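Cytochrome P450 (Rhodococcus erythropolis, PDB 3WEC) catalyses N-hydroxylation of the quinolone ring of an aurachin precursor as a heme-dependent cytochrome P450, a step that confers antibiotic activity. Local coordinates at residues 94-97 with 98-101; 288-291 with 292-296; 358-361 with 362-366. All coordinates share one frame; numbering follows the deposited sequence.

Contact 1 of 3, residues 94-97 with 98-101. With HEM (protoporphyrin IX containing Fe), chain B.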
ATOM      1  N   ASP A  94     -21.408   2.023  -4.151  1.00 80.99           N
ATOM      2  CA  ASP A  94     -22.847   1.716  -3.937  1.00 84.21           C
ATOM      3  C   ASP A  94     -23.070   0.452  -3.086  1.00 84.11           C
ATOM      4  O   ASP A  94     -23.891  -0.409  -3.438  1.00 87.28           O
ATOM      5  CB  ASP A  94     -23.627   1.587  -5.272  1.00 88.88           C
ATOM      6  CG  ASP A  94     -23.513   2.824  -6.164  1.00 89.63           C
ATOM      7  OD1 ASP A  94     -23.571   3.964  -5.651  1.00 87.87           O
ATOM      8  OD2 ASP A  94     -23.380   2.649  -7.394  1.00 92.02           O
ATOM      9  N   GLY A  95     -22.333   0.339  -1.984  1.00 80.69           N
ATOM     10  CA  GLY A  95     -22.452  -0.831  -1.107  1.00 81.05           C
ATOM     11  C   GLY A  95     -21.545  -1.988  -1.508  1.00 80.28           C
ATOM     12  O   GLY A  95     -20.957  -2.644  -0.646  1.00 78.16           O
ATOM     13  N   ASP A  96     -21.435  -2.226  -2.818  1.00 82.26           N
ATOM     14  CA  ASP A  96     -20.600  -3.287  -3.409  1.00 81.59           C
ATOM     15  C   ASP A  96     -19.073  -2.998  -3.314  1.00 77.79           C
ATOM     16  O   ASP A  96     -18.484  -2.357  -4.192  1.00 76.81           O
ATOM     17  CB  ASP A  96     -21.038  -3.529  -4.868  1.00 85.43           C
ATOM     18  CG  ASP A  96     -20.732  -4.938  -5.359  1.00 86.86           C
ATOM     19  OD1 ASP A  96     -20.207  -5.756  -4.572  1.00 84.67           O
ATOM     20  OD2 ASP A  96     -21.013  -5.224  -6.543  1.00 89.82           O
ATOM     21  N   ALA A  97     -18.447  -3.481  -2.241  1.00 75.07           N
ATOM     22  CA  ALA A  97     -16.991  -3.405  -2.082  1.00 72.90           C
ATOM     23  C   ALA A  97     -16.278  -4.613  -2.696  1.00 73.30           C
ATOM     24  O   ALA A  97     -15.040  -4.729  -2.632  1.00 72.76           O
ATOM     25  CB  ALA A  97     -16.620  -3.265  -0.610  1.00 70.66           C
ATOM     26  N   ARG A  98     -17.065  -5.498  -3.295  1.00 75.54           N
ATOM     27  CA  ARG A  98     -16.589  -6.804  -3.746  1.00 76.04           C
ATOM     28  C   ARG A  98     -15.423  -6.775  -4.759  1.00 75.06           C
ATOM     29  O   ARG A  98     -14.379  -7.392  -4.516  1.00 72.48           O
ATOM     30  CB  ARG A  98     -17.750  -7.629  -4.308  1.00 80.82           C
ATOM     31  CG  ARG A  98     -18.592  -8.404  -3.306  1.00 82.14           C
ATOM     32  CD  ARG A  98     -19.559  -9.277  -4.082  1.00 87.54           C
ATOM     33  NE  ARG A  98     -18.901  -9.998  -5.194  1.00 90.20           N
ATOM     34  CZ  ARG A  98     -19.014  -9.705  -6.500  1.00 93.46           C
ATOM     35  NH1 ARG A  98     -19.766  -8.687  -6.918  1.00 96.18           N
ATOM     36  NH2 ARG A  98     -18.360 -10.430  -7.399  1.00 94.22           N
ATOM     37  N   PRO A  99     -15.594  -6.077  -5.903  1.00 76.73           N
ATOM     38  CA  PRO A  99     -14.467  -6.168  -6.822  1.00 76.91           C
ATOM     39  C   PRO A  99     -13.217  -5.413  -6.327  1.00 73.28           C
ATOM     40  O   PRO A  99     -12.215  -5.370  -7.045  1.00 73.39           O
ATOM     41  CB  PRO A  99     -15.026  -5.587  -8.137  1.00 81.16           C
ATOM     42  CG  PRO A  99     -16.521  -5.571  -7.968  1.00 83.25           C
ATOM     43  CD  PRO A  99     -16.726  -5.339  -6.499  1.00 79.56           C
ATOM     44  N   PHE A 100     -13.278  -4.879  -5.101  1.00 69.84           N
ATOM     45  CA  PHE A 100     -12.116  -4.282  -4.434  1.00 67.43           C
ATOM     46  C   PHE A 100     -11.329  -5.256  -3.523  1.00 65.57           C
ATOM     47  O   PHE A 100     -10.425  -4.832  -2.767  1.00 62.72           O
ATOM     48  CB  PHE A 100     -12.531  -3.039  -3.620  1.00 65.55           C
ATOM     49  CG  PHE A 100     -13.031  -1.894  -4.455  1.00 66.70           C
ATOM     50  CD1 PHE A 100     -12.595  -1.713  -5.770  1.00 68.71           C
ATOM     51  CD2 PHE A 100     -13.924  -0.968  -3.912  1.00 66.27           C
ATOM     52  CE1 PHE A 100     -13.061  -0.647  -6.530  1.00 70.56           C
ATOM     53  CE2 PHE A 100     -14.385   0.108  -4.664  1.00 67.85           C
ATOM     54  CZ  PHE A 100     -13.954   0.268  -5.972  1.00 69.86           C
ATOM     55  N   MET A 101     -11.693  -6.545  -3.570  1.00 66.68           N
ATOM     56  CA  MET A 101     -11.042  -7.583  -2.752  1.00 65.16           C
ATOM     57  C   MET A 101     -11.224  -7.358  -1.258  1.00 63.41           C
ATOM     58  O   MET A 101     -10.525  -7.985  -0.458  1.00 63.24           O
ATOM     59  CB  MET A 101      -9.529  -7.660  -3.046  1.00 64.66           C
ATOM     60  CG  MET A 101      -9.119  -7.754  -4.510  1.00 66.62           C
ATOM     61  SD  MET A 101      -9.142  -9.391  -5.237  1.00 68.35           S
ATOM     62  CE  MET A 101      -8.855  -8.983  -6.962  1.00 71.42           C
TER
HETATM   63  CHA HEM B 501      -3.337  -5.930  -0.796  1.00 25.08           C
HETATM   64  CHB HEM B 501       0.835  -3.802   0.867  1.00 24.97           C
HETATM   65  CHC HEM B 501       2.052  -2.583  -3.730  1.00 24.00           C
HETATM   66  CHD HEM B 501      -2.289  -4.578  -5.363  1.00 22.71           C
HETATM   67  C1A HEM B 501      -2.266  -5.374   0.000  1.00 24.28           C
HETATM   68  C2A HEM B 501      -2.336  -5.387   1.498  1.00 28.16           C
HETATM   69  C3A HEM B 501      -1.110  -4.771   1.949  1.00 29.55           C
HETATM   70  C4A HEM B 501      -0.437  -4.414   0.702  1.00 24.80           C
HETATM   71  CMA HEM B 501      -0.654  -4.532   3.407  1.00 28.39           C
HETATM   72  CAA HEM B 501      -3.371  -5.936   2.488  1.00 27.61           C
HETATM   73  CBA HEM B 501      -2.946  -7.406   2.668  1.00 27.44           C
HETATM   74  CGA HEM B 501      -3.704  -8.084   3.826  1.00 31.98           C
HETATM   75  O1A HEM B 501      -4.839  -7.669   4.207  1.00 28.10           O
HETATM   76  O2A HEM B 501      -3.181  -9.105   4.355  1.00 31.39           O
HETATM   77  C1B HEM B 501       1.522  -3.263  -0.304  1.00 26.52           C
HETATM   78  C2B HEM B 501       2.862  -2.713  -0.118  1.00 23.93           C
HETATM   79  C3B HEM B 501       3.168  -2.341  -1.473  1.00 24.75           C
HETATM   80  C4B HEM B 501       2.009  -2.719  -2.274  1.00 25.81           C
HETATM   81  CMB HEM B 501       3.704  -2.498   1.109  1.00 24.45           C
HETATM   82  CAB HEM B 501       4.451  -1.699  -1.861  1.00 26.47           C
HETATM   83  CBB HEM B 501       4.434  -0.677  -2.679  1.00 27.54           C
HETATM   84  C1C HEM B 501       0.991  -3.061  -4.590  1.00 23.95           C
HETATM   85  C2C HEM B 501       0.933  -2.744  -6.018  1.00 24.97           C
HETATM   86  C3C HEM B 501      -0.349  -3.332  -6.459  1.00 25.46           C
HETATM   87  C4C HEM B 501      -0.987  -3.935  -5.305  1.00 21.40           C
HETATM   88  CMC HEM B 501       1.982  -1.982  -6.780  1.00 27.00           C
HETATM   89  CAC HEM B 501      -0.986  -3.310  -7.817  1.00 26.36           C
HETATM   90  CBC HEM B 501      -0.331  -2.952  -8.898  1.00 29.59           C
HETATM   91  C1D HEM B 501      -3.023  -5.090  -4.198  1.00 24.71           C
HETATM   92  C2D HEM B 501      -4.260  -5.844  -4.385  1.00 26.67           C
HETATM   93  C3D HEM B 501      -4.610  -6.257  -3.013  1.00 26.71           C
HETATM   94  C4D HEM B 501      -3.475  -5.742  -2.228  1.00 26.02           C
HETATM   95  CMD HEM B 501      -5.023  -6.050  -5.674  1.00 28.24           C
HETATM   96  CAD HEM B 501      -5.817  -7.021  -2.549  1.00 26.80           C
HETATM   97  CBD HEM B 501      -5.373  -8.498  -2.422  1.00 24.47           C
HETATM   98  CGD HEM B 501      -6.474  -9.405  -1.986  1.00 27.50           C
HETATM   99  O1D HEM B 501      -6.475 -10.570  -2.476  1.00 29.53           O
HETATM  100  O2D HEM B 501      -7.349  -8.973  -1.165  1.00 26.52           O
HETATM  101  NA  HEM B 501      -1.017  -4.867  -0.556  1.00 25.41           N
HETATM  102  NB  HEM B 501       1.024  -3.339  -1.575  1.00 25.46           N
HETATM  103  NC  HEM B 501      -0.129  -3.830  -4.153  1.00 22.44           N
HETATM  104  ND  HEM B 501      -2.526  -5.073  -2.927  1.00 27.49           N
HETATM  105 FE   HEM B 501      -0.757  -4.098  -2.358  1.00 24.39          FE
HETATM  106  O   HOH W   1      -1.530  -1.805  -1.826  1.00 21.46           O
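Asp96 and Arg98 make the polar part of this turn. The aspartate crosses the arginine at a slant, its OD1 accepting a weak hydrogen bond from Arg98 N at 3.4 Å, while OD2 lies 3.7 Å from Arg98 NH1, a long salt bridge at the guanidinium edge with the two planes 29° apart. With Asp96 CG anti to its own backbone N (chi1 -154°), the short side chain reaches forward to the start of the 3-10 segment 98-100. The same OD1 also touches the aliphatic root of the arginine, 3.1 Å from Arg98 CB. Arg98 NH2 has a further salt-bridge partner in Glu242, its strongest.

The 3-10 turn pairs Met101 N with Arg98 O at 3.0 Å. Pro99, which has no N-H to offer, suits the first turn of such a segment.

Two residues lead on to the ligands. Phe100 makes the apolar contact, touching the bound aurachin intermediate. Met101 instead lays a carbon against a polar group, its CB 3.2 Å from the propionate oxygen HEM O2D, and its thioether chain, bent at chi2, brings CG beside HEM CAD.

The whole turn belongs to the loop between helices 73-81 and 107-121; Pro99, Phe100 and Met101 pack on helix 240-271, while Arg98 and Met101 also meet helix 107-121.

Contact 2 of 3, residues 288-291 with 292-296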
ATOM      1  N   ASN A 288      17.505  -7.801  -1.046  1.00 54.87           N
ATOM      2  CA  ASN A 288      17.464  -7.904   0.420  1.00 54.81           C
ATOM      3  C   ASN A 288      17.271  -6.551   1.097  1.00 51.10           C
ATOM      4  O   ASN A 288      16.616  -6.467   2.130  1.00 48.72           O
ATOM      5  CB  ASN A 288      18.741  -8.581   0.960  1.00 59.09           C
ATOM      6  CG  ASN A 288      19.216  -9.747   0.090  1.00 63.80           C
ATOM      7  OD1 ASN A 288      18.910  -9.823  -1.099  1.00 64.25           O
ATOM      8  ND2 ASN A 288      20.014 -10.639   0.675  1.00 66.36           N
ATOM      9  N   ALA A 289      17.846  -5.514   0.485  1.00 50.25           N
ATOM     10  CA  ALA A 289      17.722  -4.117   0.908  1.00 47.41           C
ATOM     11  C   ALA A 289      16.350  -3.569   0.721  1.00 43.96           C
ATOM     12  O   ALA A 289      15.896  -2.725   1.510  1.00 42.87           O
ATOM     13  CB  ALA A 289      18.681  -3.257   0.120  1.00 48.39           C
ATOM     14  N   VAL A 290      15.705  -3.987  -0.367  1.00 42.72           N
ATOM     15  CA  VAL A 290      14.350  -3.554  -0.638  1.00 38.46           C
ATOM     16  C   VAL A 290      13.377  -4.147   0.400  1.00 37.13           C
ATOM     17  O   VAL A 290      12.635  -3.408   1.049  1.00 36.04           O
ATOM     18  CB  VAL A 290      13.944  -3.907  -2.081  1.00 38.13           C
ATOM     19  CG1 VAL A 290      12.424  -3.877  -2.236  1.00 35.00           C
ATOM     20  CG2 VAL A 290      14.606  -2.954  -3.043  1.00 38.45           C
ATOM     21  N   ALA A 291      13.423  -5.471   0.576  1.00 38.47           N
ATOM     22  CA  ALA A 291      12.688  -6.174   1.639  1.00 38.80           C
ATOM     23  C   ALA A 291      12.905  -5.555   3.031  1.00 39.95           C
ATOM     24  O   ALA A 291      11.983  -5.536   3.860  1.00 40.55           O
ATOM     25  CB  ALA A 291      13.106  -7.642   1.644  1.00 40.85           C
ATOM     26  N   GLU A 292      14.119  -5.063   3.272  1.00 40.46           N
ATOM     27  CA  GLU A 292      14.510  -4.440   4.537  1.00 42.35           C
ATOM     28  C   GLU A 292      13.924  -3.036   4.732  1.00 40.98           C
ATOM     29  O   GLU A 292      13.391  -2.739   5.806  1.00 41.75           O
ATOM     30  CB  GLU A 292      16.040  -4.400   4.690  1.00 44.89           C
ATOM     31  CG  GLU A 292      16.509  -3.744   5.998  1.00 46.98           C
ATOM     32  CD  GLU A 292      16.206  -4.544   7.280  1.00 48.42           C
ATOM     33  OE1 GLU A 292      15.425  -5.521   7.279  1.00 47.53           O
ATOM     34  OE2 GLU A 292      16.778  -4.192   8.325  1.00 50.99           O
ATOM     35  N   VAL A 293      14.036  -2.177   3.722  1.00 39.02           N
ATOM     36  CA  VAL A 293      13.313  -0.906   3.728  1.00 37.61           C
ATOM     37  C   VAL A 293      11.845  -1.193   4.088  1.00 36.23           C
ATOM     38  O   VAL A 293      11.286  -0.642   5.059  1.00 36.99           O
ATOM     39  CB  VAL A 293      13.476  -0.189   2.349  1.00 36.18           C
ATOM     40  CG1 VAL A 293      12.628   1.051   2.226  1.00 34.13           C
ATOM     41  CG2 VAL A 293      14.945   0.157   2.096  1.00 37.79           C
ATOM     42  N   LEU A 294      11.242  -2.115   3.355  1.00 36.49           N
ATOM     43  CA  LEU A 294       9.801  -2.378   3.475  1.00 34.15           C
ATOM     44  C   LEU A 294       9.472  -2.881   4.875  1.00 35.54           C
ATOM     45  O   LEU A 294       8.386  -2.559   5.412  1.00 34.55           O
ATOM     46  CB  LEU A 294       9.312  -3.377   2.413  1.00 32.72           C
ATOM     47  CG  LEU A 294       9.034  -2.913   0.982  1.00 31.47           C
ATOM     48  CD1 LEU A 294       8.985  -4.092   0.042  1.00 31.29           C
ATOM     49  CD2 LEU A 294       7.760  -2.121   0.792  1.00 29.27           C
ATOM     50  N   ARG A 295      10.420  -3.629   5.459  1.00 36.35           N
ATOM     51  CA  ARG A 295      10.319  -4.086   6.850  1.00 38.81           C
ATOM     52  C   ARG A 295      10.475  -2.939   7.870  1.00 39.58           C
ATOM     53  O   ARG A 295       9.634  -2.787   8.758  1.00 39.43           O
ATOM     54  CB  ARG A 295      11.321  -5.206   7.173  1.00 41.17           C
ATOM     55  CG  ARG A 295      11.055  -5.824   8.536  1.00 43.40           C
ATOM     56  CD  ARG A 295      12.245  -6.608   9.093  1.00 47.61           C
ATOM     57  NE  ARG A 295      13.474  -5.849   9.328  1.00 48.73           N
ATOM     58  CZ  ARG A 295      13.739  -5.087  10.402  1.00 50.55           C
ATOM     59  NH1 ARG A 295      12.849  -4.915  11.371  1.00 50.84           N
ATOM     60  NH2 ARG A 295      14.920  -4.496  10.514  1.00 50.76           N
ATOM     61  N   PHE A 296      11.568  -2.182   7.738  1.00 40.19           N
ATOM     62  CA  PHE A 296      11.927  -1.060   8.630  1.00 41.47           C
ATOM     63  C   PHE A 296      10.968   0.115   8.494  1.00 39.67           C
ATOM     64  O   PHE A 296      10.661   0.777   9.469  1.00 41.90           O
ATOM     65  CB  PHE A 296      13.366  -0.585   8.319  1.00 41.83           C
ATOM     66  CG  PHE A 296      13.965   0.304   9.365  1.00 43.60           C
ATOM     67  CD1 PHE A 296      14.415  -0.208  10.575  1.00 45.94           C
ATOM     68  CD2 PHE A 296      14.128   1.670   9.125  1.00 43.68           C
ATOM     69  CE1 PHE A 296      14.996   0.636  11.543  1.00 48.12           C
ATOM     70  CE2 PHE A 296      14.696   2.510  10.094  1.00 45.36           C
ATOM     71  CZ  PHE A 296      15.148   1.987  11.301  1.00 47.18           C
TER
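Glu292 begins a new turn over Asn288 in helix 286-296, its CB 3.3 Å from Asn288 O and its N bonded only weakly to that oxygen. The sequence Glu292-Val293-Leu294-Arg295 carries the ExxR motif of the K helix in cytochromes P450, and one helical turn brings the motif's acid and base together on one face. Glu292 CG stands anti to the backbone N (chi1 180°), and a bend at chi2 turns the carboxylate toward Arg295. The arginine, bent at chi3, answers side-on: NE donates to Glu292 OE1 at 2.8 Å and NH2 to Glu292 OE2 at 2.9 Å, one nitrogen to each oxygen. Both oxygens lie near the guanidinium plane, yet they are met from above the carboxylate plane, about 37° out of it at OE1. Two bonds together fix the rotation of both groups. Arg346 NE makes a salt bridge to Glu292 OE2, consistent with the E-R-R triad that ties the ExxR motif to the loop before the cysteine in P450s. Ser343 N also reaches OE2, and Arg295 NH1 donates to the carbonyls of Asn332 and Gly339.

Ala291 touches Val349 of a loop with its side chain, a small group consistent with close packing there, while its carbonyl receives Arg295 N at 2.9 Å. The turn that includes it is closed by Val293 N to Ala289 O, a nearly straight bond at 174°.

The branched Val290 and the longer Leu294 run parallel to one another on the face that meets helix 364-381; Leu294 also meets helix 240-271, and its side chain comes within about 4 Å of the heme. Their nearest methyl groups are Val290 CG1 and Leu294 CD1, 4.1 Å apart.

Contact 3 of 3, residues 358-361 with 362-366. With HEM (protoporphyrin IX containing Fe), chain B.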
ATOM      1  N   ILE A 358      -4.424 -15.380   2.085  1.00 40.75           N
ATOM      2  CA  ILE A 358      -5.158 -15.359   0.820  1.00 39.61           C
ATOM      3  C   ILE A 358      -5.162 -13.960   0.250  1.00 36.33           C
ATOM      4  O   ILE A 358      -5.224 -13.831  -0.949  1.00 36.57           O
ATOM      5  CB  ILE A 358      -6.619 -15.910   0.898  1.00 41.61           C
ATOM      6  CG1 ILE A 358      -7.392 -15.261   2.060  1.00 41.85           C
ATOM      7  CG2 ILE A 358      -6.620 -17.455   0.991  1.00 44.50           C
ATOM      8  CD1 ILE A 358      -8.866 -15.566   2.123  1.00 42.93           C
ATOM      9  N   HIS A 359      -5.022 -12.941   1.109  1.00 34.42           N
ATOM     10  CA  HIS A 359      -5.011 -11.554   0.667  1.00 32.30           C
ATOM     11  C   HIS A 359      -3.616 -11.020   0.487  1.00 30.95           C
ATOM     12  O   HIS A 359      -3.447  -9.841   0.267  1.00 28.89           O
ATOM     13  CB  HIS A 359      -5.814 -10.640   1.612  1.00 30.92           C
ATOM     14  CG  HIS A 359      -7.284 -11.007   1.767  1.00 32.47           C
ATOM     15  ND1 HIS A 359      -8.238 -10.597   0.910  1.00 32.01           N
ATOM     16  CD2 HIS A 359      -7.934 -11.803   2.719  1.00 35.70           C
ATOM     17  CE1 HIS A 359      -9.434 -11.009   1.329  1.00 34.22           C
ATOM     18  NE2 HIS A 359      -9.247 -11.768   2.433  1.00 37.31           N
ATOM     19  N   HIS A 360      -2.593 -11.871   0.589  1.00 32.16           N
ATOM     20  CA  HIS A 360      -1.219 -11.400   0.325  1.00 31.44           C
ATOM     21  C   HIS A 360      -1.120 -10.471  -0.857  1.00 28.98           C
ATOM     22  O   HIS A 360      -1.580 -10.796  -1.949  1.00 28.03           O
ATOM     23  CB  HIS A 360      -0.311 -12.541   0.036  1.00 33.05           C
ATOM     24  CG  HIS A 360       1.130 -12.157  -0.022  1.00 32.57           C
ATOM     25  ND1 HIS A 360       1.786 -12.003  -1.188  1.00 32.46           N
ATOM     26  CD2 HIS A 360       2.053 -11.909   0.991  1.00 33.80           C
ATOM     27  CE1 HIS A 360       3.072 -11.687  -0.941  1.00 33.47           C
ATOM     28  NE2 HIS A 360       3.235 -11.634   0.406  1.00 34.09           N
ATOM     29  N   CYS A 361      -0.530  -9.297  -0.658  1.00 27.71           N
ATOM     30  CA  CYS A 361      -0.544  -8.268  -1.724  1.00 24.82           C
ATOM     31  C   CYS A 361      -0.401  -8.748  -3.177  1.00 24.63           C
ATOM     32  O   CYS A 361       0.667  -8.826  -3.641  1.00 26.38           O
ATOM     33  CB  CYS A 361       0.595  -7.295  -1.553  1.00 23.87           C
ATOM     34  SG  CYS A 361       0.507  -6.009  -2.886  1.00 22.64           S
ATOM     35  N   LEU A 362      -1.441  -8.952  -3.944  1.00 25.34           N
ATOM     36  CA  LEU A 362      -1.275  -9.285  -5.360  1.00 26.30           C
ATOM     37  C   LEU A 362      -0.171  -8.553  -6.184  1.00 27.18           C
ATOM     38  O   LEU A 362       0.448  -9.187  -7.061  1.00 27.97           O
ATOM     39  CB  LEU A 362      -2.644  -9.228  -6.076  1.00 27.62           C
ATOM     40  CG  LEU A 362      -2.694  -9.736  -7.519  1.00 29.01           C
ATOM     41  CD1 LEU A 362      -2.546 -11.246  -7.495  1.00 33.77           C
ATOM     42  CD2 LEU A 362      -3.986  -9.373  -8.209  1.00 30.95           C
ATOM     43  N   GLY A 363       0.036  -7.230  -5.959  1.00 28.05           N
ATOM     44  CA  GLY A 363       1.056  -6.486  -6.687  1.00 26.64           C
ATOM     45  C   GLY A 363       2.485  -6.596  -6.153  1.00 27.72           C
ATOM     46  O   GLY A 363       3.347  -5.829  -6.544  1.00 27.18           O
ATOM     47  N   SER A 364       2.759  -7.551  -5.266  1.00 27.91           N
ATOM     48  CA  SER A 364       4.030  -7.529  -4.564  1.00 29.04           C
ATOM     49  C   SER A 364       5.305  -7.861  -5.385  1.00 31.98           C
ATOM     50  O   SER A 364       6.373  -7.339  -5.033  1.00 34.55           O
ATOM     51  CB  SER A 364       4.010  -8.453  -3.366  1.00 30.47           C
ATOM     52  OG  SER A 364       3.931  -9.775  -3.805  1.00 30.06           O
ATOM     53  N   ALA A 365       5.221  -8.736  -6.399  1.00 31.59           N
ATOM     54  CA  ALA A 365       6.327  -8.914  -7.355  1.00 33.46           C
ATOM     55  C   ALA A 365       6.615  -7.647  -8.160  1.00 33.57           C
ATOM     56  O   ALA A 365       7.766  -7.417  -8.508  1.00 34.95           O
ATOM     57  CB  ALA A 365       6.064 -10.074  -8.312  1.00 34.97           C
ATOM     58  N   LEU A 366       5.566  -6.854  -8.465  1.00 30.18           N
ATOM     59  CA  LEU A 366       5.673  -5.648  -9.268  1.00 30.35           C
ATOM     60  C   LEU A 366       6.210  -4.500  -8.433  1.00 29.31           C
ATOM     61  O   LEU A 366       7.117  -3.822  -8.851  1.00 31.71           O
ATOM     62  CB  LEU A 366       4.294  -5.226  -9.850  1.00 30.30           C
ATOM     63  CG  LEU A 366       4.206  -3.891 -10.644  1.00 29.10           C
ATOM     64  CD1 LEU A 366       5.148  -3.881 -11.862  1.00 29.52           C
ATOM     65  CD2 LEU A 366       2.781  -3.762 -11.128  1.00 28.08           C
TER
HETATM   66  CHA HEM B 501      -3.337  -5.930  -0.796  1.00 25.08           C
HETATM   67  CHB HEM B 501       0.835  -3.802   0.867  1.00 24.97           C
HETATM   68  CHC HEM B 501       2.052  -2.583  -3.730  1.00 24.00           C
HETATM   69  CHD HEM B 501      -2.289  -4.578  -5.363  1.00 22.71           C
HETATM   70  C1A HEM B 501      -2.266  -5.374   0.000  1.00 24.28           C
HETATM   71  C2A HEM B 501      -2.336  -5.387   1.498  1.00 28.16           C
HETATM   72  C3A HEM B 501      -1.110  -4.771   1.949  1.00 29.55           C
HETATM   73  C4A HEM B 501      -0.437  -4.414   0.702  1.00 24.80           C
HETATM   74  CMA HEM B 501      -0.654  -4.532   3.407  1.00 28.39           C
HETATM   75  CAA HEM B 501      -3.371  -5.936   2.488  1.00 27.61           C
HETATM   76  CBA HEM B 501      -2.946  -7.406   2.668  1.00 27.44           C
HETATM   77  CGA HEM B 501      -3.704  -8.084   3.826  1.00 31.98           C
HETATM   78  O1A HEM B 501      -4.839  -7.669   4.207  1.00 28.10           O
HETATM   79  O2A HEM B 501      -3.181  -9.105   4.355  1.00 31.39           O
HETATM   80  C1B HEM B 501       1.522  -3.263  -0.304  1.00 26.52           C
HETATM   81  C2B HEM B 501       2.862  -2.713  -0.118  1.00 23.93           C
HETATM   82  C3B HEM B 501       3.168  -2.341  -1.473  1.00 24.75           C
HETATM   83  C4B HEM B 501       2.009  -2.719  -2.274  1.00 25.81           C
HETATM   84  CMB HEM B 501       3.704  -2.498   1.109  1.00 24.45           C
HETATM   85  CAB HEM B 501       4.451  -1.699  -1.861  1.00 26.47           C
HETATM   86  CBB HEM B 501       4.434  -0.677  -2.679  1.00 27.54           C
HETATM   87  C1C HEM B 501       0.991  -3.061  -4.590  1.00 23.95           C
HETATM   88  C2C HEM B 501       0.933  -2.744  -6.018  1.00 24.97           C
HETATM   89  C3C HEM B 501      -0.349  -3.332  -6.459  1.00 25.46           C
HETATM   90  C4C HEM B 501      -0.987  -3.935  -5.305  1.00 21.40           C
HETATM   91  CMC HEM B 501       1.982  -1.982  -6.780  1.00 27.00           C
HETATM   92  CAC HEM B 501      -0.986  -3.310  -7.817  1.00 26.36           C
HETATM   93  CBC HEM B 501      -0.331  -2.952  -8.898  1.00 29.59           C
HETATM   94  C1D HEM B 501      -3.023  -5.090  -4.198  1.00 24.71           C
HETATM   95  C2D HEM B 501      -4.260  -5.844  -4.385  1.00 26.67           C
HETATM   96  C3D HEM B 501      -4.610  -6.257  -3.013  1.00 26.71           C
HETATM   97  C4D HEM B 501      -3.475  -5.742  -2.228  1.00 26.02           C
HETATM   98  CMD HEM B 501      -5.023  -6.050  -5.674  1.00 28.24           C
HETATM   99  CAD HEM B 501      -5.817  -7.021  -2.549  1.00 26.80           C
HETATM  100  CBD HEM B 501      -5.373  -8.498  -2.422  1.00 24.47           C
HETATM  101  CGD HEM B 501      -6.474  -9.405  -1.986  1.00 27.50           C
HETATM  102  O1D HEM B 501      -6.475 -10.570  -2.476  1.00 29.53           O
HETATM  103  O2D HEM B 501      -7.349  -8.973  -1.165  1.00 26.52           O
HETATM  104  NA  HEM B 501      -1.017  -4.867  -0.556  1.00 25.41           N
HETATM  105  NB  HEM B 501       1.024  -3.339  -1.575  1.00 25.46           N
HETATM  106  NC  HEM B 501      -0.129  -3.830  -4.153  1.00 22.44           N
HETATM  107  ND  HEM B 501      -2.526  -5.073  -2.927  1.00 27.49           N
HETATM  108 FE   HEM B 501      -0.757  -4.098  -2.358  1.00 24.39          FE
HETATM  109  O   HOH W   1      -1.530  -1.805  -1.826  1.00 21.46           O
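Ser364 turns its side chain back toward Cys361 and the ring of His360, at the point where the cysteine loop of a P450 enters helix 364-381. Cys361 to Ser364 form a type I beta turn, with Ser364 N giving Cys361 O a 2.9 Å hydrogen bond. Ser364 OG, held between its backbone N and carbonyl carbon (chi1 68°), adds a weak bond to the same oxygen. His360 CE1 comes within 3.5 Å of Ser364 OG, the hydroxyl lying oblique to the imidazole.

Cys361 sends its sulfur to the heme. SG stands anti to the backbone N (chi1 -179°) and lies 2.4 Å from the iron, with water 1 across the porphyrin at 2.5 Å from the iron. Gly363, at the N-cap position, passes under the macrocycle with its CA 3.5 Å from HEM C3C; a side chain there would run into the porphyrin. Leu362 and Leu366 cover methyl and vinyl carbons at the rim. HEM O2D, a propionate oxygen, sits in the plane of the His359 ring, at its edge, 2.8 Å from ND1 in a hydrogen bond of 164°.

Cysteine is the proximal ligand because a thiolate donates electron density to the iron. That push is what is thought to let P450 enzymes cleave dioxygen, while the water occupies the distal site where oxygen would bind.

Contacts 1 and 3 both touch the heme, and they meet where Met101 O lies 3.7 Å from His359 CE1; His359 and Met101 approach the same propionate oxygen, one by a hydrogen bond and the other by carbon. Contact 2 sits on the other side of the chain's centre from contact 1, their centres about 31 Å apart. Its nearest atoms are about 7 Å from contact 3, and it packs against helix 364-381, which contact 3 begins. Contacts 1 and 2 are mostly buried, contact 3 partly so. Their chemistry follows their places: a long ion pair in a loop whose Phe100 touches the substrate, a tight one inside a helix, and metal ligation at the heme.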